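Side-chain contacts in 3-oxo-tetronate kinase (Haemophilus influenzae, PDB 1YZY), which catalyses the ATP-dependent phosphorylation of 3-oxo-tetronate to 3-oxo-tetronate 4-phosphate, a reaction of carbohydrate metabolism: residues Q289-V294 with A339-Q344; F273-E278 with N333-L338; R64-L69 with D102-D107. All coordinates share one frame; numbering follows the deposited sequence.

Contact 1 of 3, residues Q289-V294 with A339-Q344; sequences QLYQWV and AAKLKQ
Tyr291 and Lys341 meet ring to ammonium where helix 286-295 packs against helix 324-345, a helix-helix interface of the nucleotide-binding domain. The axes of the two short helical segments come within 10.1 Å of each other and cross at -41°. Lys341 NZ stands almost over the centre of the tyrosine ring, 3.9 Å from its centroid and only 6° off the ring normal, a cation-pi contact. The lysine chain bends at its last two torsions, and this bend brings NZ over the ring while its CB packs against the ring's CD1. Tyrosine suits the place because its electron-rich face receives the charge while its hydroxyl stays available to water. One water bridges the helices: it lies 3.2 Å from Tyr291 OH and donates to Lys341 O over 3.0 Å.

On the side of Leu342 the contact is apolar. Leu342 CD2 touches both Val294 CG1, at 3.5 Å, and Tyr291 CD1, at 3.8 Å. With CG anti to the carbonyl carbon (chi1 -63°), Leu342 can extend its branched end across to the other helix although its CB does not point straight there. The side chains of the compact, beta-branched Val294 and the longer leucine cross at about a right angle.

In the next shell, Leu338, one turn before Leu342, packs on Tyr291, while Pro304 and Val347 lie against Val294 and Leu342 respectively. Glu288 OE1 makes a long, weak ion pair with Lys341 NZ, which may temper the ammonium. The other oxygen of that carboxylate, OE2, accepts a hydrogen bond from Gln292 NE2, and this same amide nitrogen sits at the edge of the Tyr291 ring, in its plane.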
loop_
_atom_site.group_PDB
_atom_site.type_symbol
_atom_site.label_atom_id
_atom_site.label_comp_id
_atom_site.label_asym_id
_atom_site.label_seq_id
_atom_site.Cartn_x
_atom_site.Cartn_y
_atom_site.Cartn_z
ATOM N N GLN A 289 -28.581 -13.171 -14.769
ATOM C CA GLN A 289 -29.556 -12.096 -14.653
ATOM C C GLN A 289 -28.839 -10.774 -14.369
ATOM O O GLN A 289 -29.121 -9.760 -15.005
ATOM C CB GLN A 289 -30.558 -12.395 -13.536
ATOM C CG GLN A 289 -31.730 -11.427 -13.504
ATOM C CD GLN A 289 -32.438 -11.398 -12.165
ATOM O OE1 GLN A 289 -32.420 -12.373 -11.416
ATOM N NE2 GLN A 289 -33.076 -10.274 -11.860
ATOM N N LEU A 290 -27.939 -10.793 -13.388
ATOM C CA LEU A 290 -27.165 -9.615 -13.002
ATOM C C LEU A 290 -26.318 -9.099 -14.158
ATOM O O LEU A 290 -26.145 -7.888 -14.308
ATOM C CB LEU A 290 -26.239 -9.938 -11.826
ATOM C CG LEU A 290 -26.820 -10.330 -10.471
ATOM C CD1 LEU A 290 -25.702 -10.804 -9.580
ATOM C CD2 LEU A 290 -27.537 -9.158 -9.847
ATOM N N TYR A 291 -25.723 -10.019 -14.913
ATOM C CA TYR A 291 -24.885 -9.664 -16.059
ATOM C C TYR A 291 -25.681 -8.892 -17.103
ATOM O O TYR A 291 -25.230 -7.857 -17.605
ATOM C CB TYR A 291 -24.295 -10.929 -16.695
ATOM C CG TYR A 291 -23.651 -10.709 -18.049
ATOM C CD1 TYR A 291 -22.374 -10.159 -18.159
ATOM C CD2 TYR A 291 -24.312 -11.069 -19.222
ATOM C CE1 TYR A 291 -21.773 -9.978 -19.402
ATOM C CE2 TYR A 291 -23.719 -10.889 -20.470
ATOM C CZ TYR A 291 -22.451 -10.348 -20.552
ATOM O OH TYR A 291 -21.846 -10.208 -21.778
ATOM N N GLN A 292 -26.843 -9.438 -17.455
ATOM C CA GLN A 292 -27.712 -8.823 -18.445
ATOM C C GLN A 292 -28.160 -7.454 -17.970
ATOM O O GLN A 292 -28.142 -6.499 -18.744
ATOM C CB GLN A 292 -28.924 -9.719 -18.745
ATOM C CG GLN A 292 -28.571 -11.077 -19.367
ATOM C CD GLN A 292 -27.870 -10.978 -20.726
ATOM O OE1 GLN A 292 -28.082 -10.033 -21.491
ATOM N NE2 GLN A 292 -27.047 -11.979 -21.039
ATOM N N TRP A 293 -28.551 -7.363 -16.699
ATOM C CA TRP A 293 -28.990 -6.099 -16.110
ATOM C C TRP A 293 -27.877 -5.030 -16.180
ATOM O O TRP A 293 -28.123 -3.896 -16.584
ATOM C CB TRP A 293 -29.447 -6.320 -14.663
ATOM C CG TRP A 293 -29.908 -5.066 -13.949
ATOM C CD1 TRP A 293 -31.189 -4.607 -13.843
ATOM C CD2 TRP A 293 -29.089 -4.115 -13.252
ATOM N NE1 TRP A 293 -31.220 -3.432 -13.132
ATOM C CE2 TRP A 293 -29.945 -3.107 -12.759
ATOM C CE3 TRP A 293 -27.711 -4.021 -12.997
ATOM C CZ2 TRP A 293 -29.469 -2.012 -12.027
ATOM C CZ3 TRP A 293 -27.240 -2.930 -12.267
ATOM C CH2 TRP A 293 -28.121 -1.941 -11.793
ATOM N N VAL A 294 -26.661 -5.389 -15.783
ATOM C CA VAL A 294 -25.539 -4.446 -15.821
ATOM C C VAL A 294 -25.302 -3.865 -17.216
ATOM O O VAL A 294 -25.263 -2.650 -17.383
ATOM C CB VAL A 294 -24.209 -5.104 -15.340
ATOM C CG1 VAL A 294 -23.028 -4.177 -15.607
ATOM C CG2 VAL A 294 -24.290 -5.435 -13.864
ATOM N N ALA A 339 -17.883 -10.174 -12.488
ATOM C CA ALA A 339 -16.767 -9.338 -12.915
ATOM C C ALA A 339 -16.021 -9.961 -14.079
ATOM O O ALA A 339 -15.492 -9.253 -14.936
ATOM C CB ALA A 339 -15.822 -9.098 -11.765
ATOM N N ALA A 340 -15.921 -11.285 -14.073
ATOM C CA ALA A 340 -15.239 -11.998 -15.148
ATOM C C ALA A 340 -16.044 -11.923 -16.445
ATOM O O ALA A 340 -15.471 -11.797 -17.530
ATOM C CB ALA A 340 -15.006 -13.441 -14.758
ATOM N N LYS A 341 -17.366 -12.021 -16.329
ATOM C CA LYS A 341 -18.250 -11.952 -17.492
ATOM C C LYS A 341 -18.274 -10.544 -18.069
ATOM O O LYS A 341 -18.266 -10.370 -19.288
ATOM C CB LYS A 341 -19.673 -12.394 -17.127
ATOM C CG LYS A 341 -19.777 -13.859 -16.701
ATOM C CD LYS A 341 -21.220 -14.307 -16.496
ATOM C CE LYS A 341 -21.779 -15.052 -17.709
ATOM N NZ LYS A 341 -21.883 -14.217 -18.946
ATOM N N LEU A 342 -18.308 -9.545 -17.189
ATOM C CA LEU A 342 -18.328 -8.147 -17.613
ATOM C C LEU A 342 -17.040 -7.762 -18.325
ATOM O O LEU A 342 -17.073 -6.985 -19.277
ATOM C CB LEU A 342 -18.567 -7.216 -16.421
ATOM C CG LEU A 342 -19.900 -7.353 -15.686
ATOM C CD1 LEU A 342 -19.888 -6.516 -14.430
ATOM C CD2 LEU A 342 -21.053 -6.951 -16.593
ATOM N N LYS A 343 -15.908 -8.290 -17.865
ATOM C CA LYS A 343 -14.633 -7.970 -18.501
ATOM C C LYS A 343 -14.581 -8.566 -19.902
ATOM O O LYS A 343 -14.050 -7.942 -20.826
ATOM C CB LYS A 343 -13.443 -8.475 -17.683
ATOM C CG LYS A 343 -12.110 -7.845 -18.109
ATOM C CD LYS A 343 -10.908 -8.551 -17.512
ATOM C CE LYS A 343 -10.581 -9.828 -18.264
ATOM N NZ LYS A 343 -9.459 -10.582 -17.642
ATOM N N GLN A 344 -15.077 -9.795 -20.042
ATOM C CA GLN A 344 -15.109 -10.465 -21.341
ATOM C C GLN A 344 -16.027 -9.692 -22.290
ATOM O O GLN A 344 -15.759 -9.592 -23.489
ATOM C CB GLN A 344 -15.583 -11.918 -21.189
ATOM C CG GLN A 344 -15.840 -12.660 -22.512
ATOM C CD GLN A 344 -14.620 -12.721 -23.438
ATOM O OE1 GLN A 344 -14.751 -12.624 -24.662
ATOM N NE2 GLN A 344 -13.439 -12.907 -22.858
HETATM O O HOH W 1 -19.282 -12.068 -21.518
#

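Contact 2 of 3, residues F273-E278 with N333-L338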
loop_
_atom_site.group_PDB
_atom_site.type_symbol
_atom_site.label_atom_id
_atom_site.label_comp_id
_atom_site.label_asym_id
_atom_site.label_seq_id
_atom_site.Cartn_x
_atom_site.Cartn_y
_atom_site.Cartn_z
ATOM N N PHE A 273 -28.891 -2.362 -8.246
ATOM C CA PHE A 273 -29.491 -3.670 -8.099
ATOM C C PHE A 273 -28.923 -4.275 -6.829
ATOM O O PHE A 273 -27.744 -4.607 -6.777
ATOM C CB PHE A 273 -29.126 -4.530 -9.314
ATOM C CG PHE A 273 -29.847 -5.848 -9.373
ATOM C CD1 PHE A 273 -29.717 -6.786 -8.349
ATOM C CD2 PHE A 273 -30.648 -6.161 -10.461
ATOM C CE1 PHE A 273 -30.369 -8.010 -8.407
ATOM C CE2 PHE A 273 -31.307 -7.388 -10.532
ATOM C CZ PHE A 273 -31.167 -8.312 -9.502
ATOM N N GLN A 274 -29.756 -4.406 -5.805
ATOM C CA GLN A 274 -29.302 -4.990 -4.552
ATOM C C GLN A 274 -29.112 -6.504 -4.664
ATOM O O GLN A 274 -30.046 -7.233 -5.003
ATOM C CB GLN A 274 -30.278 -4.686 -3.422
ATOM C CG GLN A 274 -29.856 -5.321 -2.113
ATOM C CD GLN A 274 -30.812 -5.033 -0.988
ATOM O OE1 GLN A 274 -31.851 -4.402 -1.184
ATOM N NE2 GLN A 274 -30.480 -5.511 0.205
ATOM N N LEU A 275 -27.901 -6.964 -4.375
ATOM C CA LEU A 275 -27.580 -8.381 -4.432
ATOM C C LEU A 275 -28.249 -9.068 -3.236
ATOM O O LEU A 275 -27.945 -8.754 -2.081
ATOM C CB LEU A 275 -26.055 -8.566 -4.398
ATOM C CG LEU A 275 -25.401 -9.895 -4.801
ATOM C CD1 LEU A 275 -23.924 -9.654 -5.030
ATOM C CD2 LEU A 275 -25.600 -10.985 -3.749
ATOM N N ASP A 276 -29.193 -9.962 -3.521
ATOM C CA ASP A 276 -29.917 -10.701 -2.490
ATOM C C ASP A 276 -29.165 -11.996 -2.186
ATOM O O ASP A 276 -28.910 -12.792 -3.091
ATOM C CB ASP A 276 -31.340 -11.005 -2.981
ATOM C CG ASP A 276 -32.155 -11.805 -1.978
ATOM O OD1 ASP A 276 -32.283 -11.363 -0.816
ATOM O OD2 ASP A 276 -32.675 -12.873 -2.360
ATOM N N VAL A 277 -28.832 -12.214 -0.913
ATOM C CA VAL A 277 -28.080 -13.402 -0.498
ATOM C C VAL A 277 -28.801 -14.740 -0.688
ATOM O O VAL A 277 -28.159 -15.759 -0.947
ATOM C CB VAL A 277 -27.585 -13.273 0.963
ATOM C CG1 VAL A 277 -26.789 -14.507 1.376
ATOM C CG2 VAL A 277 -26.718 -12.027 1.109
ATOM N N GLU A 278 -30.121 -14.743 -0.536
ATOM C CA GLU A 278 -30.909 -15.966 -0.704
ATOM C C GLU A 278 -30.809 -16.463 -2.152
ATOM O O GLU A 278 -30.741 -17.664 -2.411
ATOM C CB GLU A 278 -32.376 -15.688 -0.349
ATOM C CG GLU A 278 -33.144 -16.854 0.290
ATOM C CD GLU A 278 -33.588 -17.939 -0.690
ATOM O OE1 GLU A 278 -33.622 -17.695 -1.919
ATOM O OE2 GLU A 278 -33.929 -19.046 -0.215
ATOM N N ASN A 333 -18.462 -15.241 -4.628
ATOM C CA ASN A 333 -18.484 -16.014 -5.864
ATOM C C ASN A 333 -19.288 -15.286 -6.937
ATOM O O ASN A 333 -18.954 -15.354 -8.121
ATOM C CB ASN A 333 -19.096 -17.402 -5.629
ATOM C CG ASN A 333 -18.139 -18.368 -4.959
ATOM O OD1 ASN A 333 -16.948 -18.413 -5.280
ATOM N ND2 ASN A 333 -18.664 -19.175 -4.045
ATOM N N THR A 334 -20.358 -14.610 -6.524
ATOM C CA THR A 334 -21.210 -13.878 -7.456
ATOM C C THR A 334 -20.493 -12.685 -8.085
ATOM O O THR A 334 -20.528 -12.515 -9.306
ATOM C CB THR A 334 -22.541 -13.417 -6.795
ATOM O OG1 THR A 334 -23.320 -14.561 -6.412
ATOM C CG2 THR A 334 -23.360 -12.590 -7.774
ATOM N N PHE A 335 -19.876 -11.844 -7.257
ATOM C CA PHE A 335 -19.142 -10.684 -7.760
ATOM C C PHE A 335 -18.009 -11.142 -8.670
ATOM O O PHE A 335 -17.762 -10.556 -9.719
ATOM C CB PHE A 335 -18.556 -9.860 -6.606
ATOM C CG PHE A 335 -19.534 -8.916 -5.962
ATOM C CD1 PHE A 335 -20.212 -7.965 -6.721
ATOM C CD2 PHE A 335 -19.744 -8.948 -4.586
ATOM C CE1 PHE A 335 -21.079 -7.057 -6.117
ATOM C CE2 PHE A 335 -20.610 -8.046 -3.974
ATOM C CZ PHE A 335 -21.279 -7.096 -4.743
ATOM N N ALA A 336 -17.309 -12.182 -8.247
ATOM C CA ALA A 336 -16.198 -12.721 -9.006
ATOM C C ALA A 336 -16.623 -13.219 -10.377
ATOM O O ALA A 336 -15.965 -12.928 -11.378
ATOM C CB ALA A 336 -15.540 -13.845 -8.232
ATOM N N LYS A 337 -17.692 -14.005 -10.425
ATOM C CA LYS A 337 -18.151 -14.529 -11.705
ATOM C C LYS A 337 -18.786 -13.465 -12.602
ATOM O O LYS A 337 -18.727 -13.570 -13.836
ATOM C CB LYS A 337 -19.072 -15.734 -11.500
ATOM C CG LYS A 337 -18.303 -17.003 -11.161
ATOM C CD LYS A 337 -19.220 -18.192 -10.919
ATOM C CE LYS A 337 -18.415 -19.417 -10.488
ATOM N NZ LYS A 337 -19.272 -20.545 -10.019
ATOM N N LEU A 338 -19.371 -12.441 -11.982
ATOM C CA LEU A 338 -19.983 -11.352 -12.722
ATOM C C LEU A 338 -18.887 -10.480 -13.305
ATOM O O LEU A 338 -18.943 -10.094 -14.472
ATOM C CB LEU A 338 -20.872 -10.523 -11.801
ATOM C CG LEU A 338 -21.542 -9.251 -12.342
ATOM C CD1 LEU A 338 -22.416 -9.551 -13.552
ATOM C CD2 LEU A 338 -22.369 -8.615 -11.235
#
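Apolar packing joins Leu275 to Phe335 and Thr334, and all three are buried. The central interaction is CH-pi: Leu275 CD1 lies over one face of the Phe335 ring, 3.9 Å from its centroid and 19° off the normal, displaced toward the rim so that CZ is the nearest ring atom at 3.7 Å. A methyl of the branched leucine side chain suits a flat aromatic face, since it can rest on the ring without demanding any polar partner. Leu275 CD1 also meets Thr334 CG2 at 4.1 Å. Thr334 CG2 lies anti to its own backbone N, which turns the apolar branch of the threonine to the contact, while OG1 bonds back to Ala330 O within its own helix.

Hydrogen bonds fix the chain around Leu275 rather than crossing the interface. Its backbone pairs with Tyr307 of the neighbouring strand, and Asp276 is the N-cap of helix 277-282, its OD2 accepting from Gln279 N; a short carboxylate is well suited to that role.

Phe335 also touches Thr357, which probably binds ATP. The arrangement is a strand-to-helix turn packed on a long helix of an alpha/beta domain, and through Phe335 it backs a residue of the probable nucleotide site.

Contact 3 of 3, residues R64-L69 with D102-D107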
loop_
_atom_site.group_PDB
_atom_site.type_symbol
_atom_site.label_atom_id
_atom_site.label_comp_id
_atom_site.label_asym_id
_atom_site.label_seq_id
_atom_site.Cartn_x
_atom_site.Cartn_y
_atom_site.Cartn_z
ATOM N N ARG A 64 14.645 -12.246 -3.709
ATOM C CA ARG A 64 13.989 -12.558 -4.973
ATOM C C ARG A 64 13.370 -11.292 -5.536
ATOM O O ARG A 64 13.391 -11.079 -6.751
ATOM C CB ARG A 64 12.916 -13.632 -4.776
ATOM C CG ARG A 64 13.452 -15.059 -4.791
ATOM C CD ARG A 64 12.405 -16.057 -4.322
ATOM N NE ARG A 64 11.138 -15.910 -5.037
ATOM C CZ ARG A 64 9.935 -15.959 -4.464
ATOM N NH1 ARG A 64 9.815 -16.153 -3.154
ATOM N NH2 ARG A 64 8.843 -15.807 -5.205
ATOM N N ALA A 65 12.796 -10.473 -4.652
ATOM C CA ALA A 65 12.176 -9.210 -5.054
ATOM C C ALA A 65 13.248 -8.306 -5.643
ATOM O O ALA A 65 13.034 -7.653 -6.666
ATOM C CB ALA A 65 11.511 -8.539 -3.866
ATOM N N TYR A 66 14.405 -8.292 -4.987
ATOM C CA TYR A 66 15.550 -7.494 -5.409
ATOM C C TYR A 66 16.068 -7.928 -6.770
ATOM O O TYR A 66 16.419 -7.093 -7.605
ATOM C CB TYR A 66 16.681 -7.608 -4.374
ATOM C CG TYR A 66 18.053 -7.291 -4.937
ATOM C CD1 TYR A 66 18.461 -5.972 -5.136
ATOM C CD2 TYR A 66 18.912 -8.314 -5.346
ATOM C CE1 TYR A 66 19.689 -5.682 -5.741
ATOM C CE2 TYR A 66 20.136 -8.033 -5.954
ATOM C CZ TYR A 66 20.516 -6.714 -6.146
ATOM O OH TYR A 66 21.721 -6.434 -6.749
ATOM N N GLN A 67 16.198 -9.236 -6.957
ATOM C CA GLN A 67 16.715 -9.778 -8.210
ATOM C C GLN A 67 15.808 -9.395 -9.366
ATOM O O GLN A 67 16.283 -9.054 -10.451
ATOM C CB GLN A 67 16.877 -11.296 -8.110
ATOM C CG GLN A 67 17.599 -11.917 -9.287
ATOM C CD GLN A 67 19.007 -11.387 -9.467
ATOM O OE1 GLN A 67 19.474 -11.209 -10.592
ATOM N NE2 GLN A 67 19.701 -11.157 -8.358
ATOM N N TRP A 68 14.502 -9.435 -9.120
ATOM C CA TRP A 68 13.535 -9.063 -10.144
ATOM C C TRP A 68 13.633 -7.560 -10.417
ATOM O O TRP A 68 13.786 -7.141 -11.563
ATOM C CB TRP A 68 12.112 -9.430 -9.716
ATOM C CG TRP A 68 11.123 -9.215 -10.819
ATOM C CD1 TRP A 68 10.815 -10.086 -11.817
ATOM C CD2 TRP A 68 10.356 -8.031 -11.068
ATOM N NE1 TRP A 68 9.910 -9.523 -12.678
ATOM C CE2 TRP A 68 9.610 -8.259 -12.244
ATOM C CE3 TRP A 68 10.231 -6.797 -10.415
ATOM C CZ2 TRP A 68 8.748 -7.300 -12.785
ATOM C CZ3 TRP A 68 9.376 -5.842 -10.951
ATOM C CH2 TRP A 68 8.645 -6.101 -12.127
ATOM N N LEU A 69 13.503 -6.753 -9.366
ATOM C CA LEU A 69 13.610 -5.302 -9.502
ATOM C C LEU A 69 14.894 -4.941 -10.261
ATOM O O LEU A 69 14.891 -4.059 -11.121
ATOM C CB LEU A 69 13.585 -4.630 -8.119
ATOM C CG LEU A 69 12.236 -4.666 -7.384
ATOM C CD1 LEU A 69 12.454 -4.484 -5.898
ATOM C CD2 LEU A 69 11.260 -3.619 -7.922
ATOM N N ASP A 102 24.576 -7.392 1.841
ATOM C CA ASP A 102 25.507 -8.401 1.355
ATOM C C ASP A 102 25.398 -8.600 -0.152
ATOM O O ASP A 102 26.404 -8.577 -0.869
ATOM C CB ASP A 102 25.252 -9.732 2.057
ATOM C CG ASP A 102 25.698 -9.721 3.500
ATOM O OD1 ASP A 102 26.626 -8.949 3.835
ATOM O OD2 ASP A 102 25.128 -10.493 4.296
ATOM N N GLU A 103 24.181 -8.852 -0.616
ATOM C CA GLU A 103 23.938 -9.065 -2.034
ATOM C C GLU A 103 24.430 -7.894 -2.869
ATOM O O GLU A 103 24.973 -8.082 -3.964
ATOM C CB GLU A 103 22.444 -9.305 -2.273
ATOM C CG GLU A 103 22.015 -9.345 -3.734
ATOM C CD GLU A 103 22.692 -10.430 -4.557
ATOM O OE1 GLU A 103 22.959 -11.525 -4.015
ATOM O OE2 GLU A 103 22.950 -10.185 -5.759
ATOM N N LEU A 104 24.256 -6.691 -2.333
ATOM C CA LEU A 104 24.660 -5.469 -3.020
ATOM C C LEU A 104 26.141 -5.088 -2.956
ATOM O O LEU A 104 26.582 -4.213 -3.709
ATOM C CB LEU A 104 23.806 -4.294 -2.529
ATOM C CG LEU A 104 22.397 -4.183 -3.116
ATOM C CD1 LEU A 104 21.549 -3.252 -2.282
ATOM C CD2 LEU A 104 22.477 -3.696 -4.556
ATOM N N ASN A 105 26.914 -5.743 -2.089
ATOM C CA ASN A 105 28.342 -5.422 -1.931
ATOM C C ASN A 105 28.509 -4.035 -1.314
ATOM O O ASN A 105 29.448 -3.296 -1.625
ATOM C CB ASN A 105 29.080 -5.481 -3.272
ATOM C CG ASN A 105 29.753 -6.806 -3.503
ATOM O OD1 ASN A 105 30.173 -7.477 -2.556
ATOM N ND2 ASN A 105 29.895 -7.184 -4.770
ATOM N N GLU A 106 27.549 -3.679 -0.469
ATOM C CA GLU A 106 27.531 -2.404 0.232
ATOM C C GLU A 106 27.688 -2.708 1.719
ATOM O O GLU A 106 27.429 -3.834 2.156
ATOM C CB GLU A 106 26.203 -1.692 -0.027
ATOM C CG GLU A 106 25.987 -1.303 -1.475
ATOM C CD GLU A 106 26.898 -0.181 -1.910
ATOM O OE1 GLU A 106 26.652 0.966 -1.490
ATOM O OE2 GLU A 106 27.856 -0.438 -2.662
ATOM N N ASP A 107 28.113 -1.717 2.500
ATOM C CA ASP A 107 28.302 -1.935 3.930
ATOM C C ASP A 107 27.728 -0.870 4.853
ATOM O O ASP A 107 28.020 -0.858 6.044
ATOM C CB ASP A 107 29.784 -2.192 4.252
ATOM C CG ASP A 107 30.727 -1.360 3.404
ATOM O OD1 ASP A 107 30.711 -0.117 3.524
ATOM O OD2 ASP A 107 31.493 -1.954 2.613
#
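The shortest sound polar bond, Leu69 N to Ala65 O at 2.9 Å, lies inside helix 55-71, in the turn that carries Tyr66 to Glu103 and Leu104; no hydrogen bond crosses between the segments. The contact ties this helix to the end of helix 93-104 in the sugar-binding domain, away from the known sites. With CG anti to its own backbone N (chi1 157°), Tyr66 extends its ring toward that end.

Leu104 meets it obliquely, Leu104 CD2 lying 3.6 Å from Tyr66 CE1 and equally 3.6 Å from Tyr66 OH, so the outer part of the ring rests against a methyl of Leu104. Glu103 approaches obliquely beside Tyr66 CD2 and CE2, though the closeness of its CG to CE2 is doubtful. Its carboxylate plane is turned 50° from the ring, with Glu103 OE2 4.1 Å from Tyr66 OH, too far for a bond.

Phe77 of strand 77-80 meets the Tyr66 ring edge-to-face and also touches Leu104. Past the leucine, a Schellman motif ends the helix at Asn105, a residue type that tolerates the positive phi of 68°. The chemistry implies a junction held by apolar and aromatic packing of Tyr66 with Leu104 and Phe77, with Glu103 at the exposed rim.

In the fold
From the N terminus, contact 3 comes first: it closes a loop of 32 residues that includes strand 77-80, tying helix 55-71 to the end of helix 93-104 within the sugar-binding domain. The other two belong to the nucleotide-binding domain and cross along the chain: 273-278 opens contact 2, 289-294 opens contact 1, then 333-338 and 339-344 close them in the same order on helix 324-345. Their centres are 11 Å apart and they touch, Leu290 packing on both Phe273 and Thr334, so strand 272-274, helix 286-295 and the long helix form one continuous cluster. Contact 3 lies about 44 Å from contact 1, centre to centre.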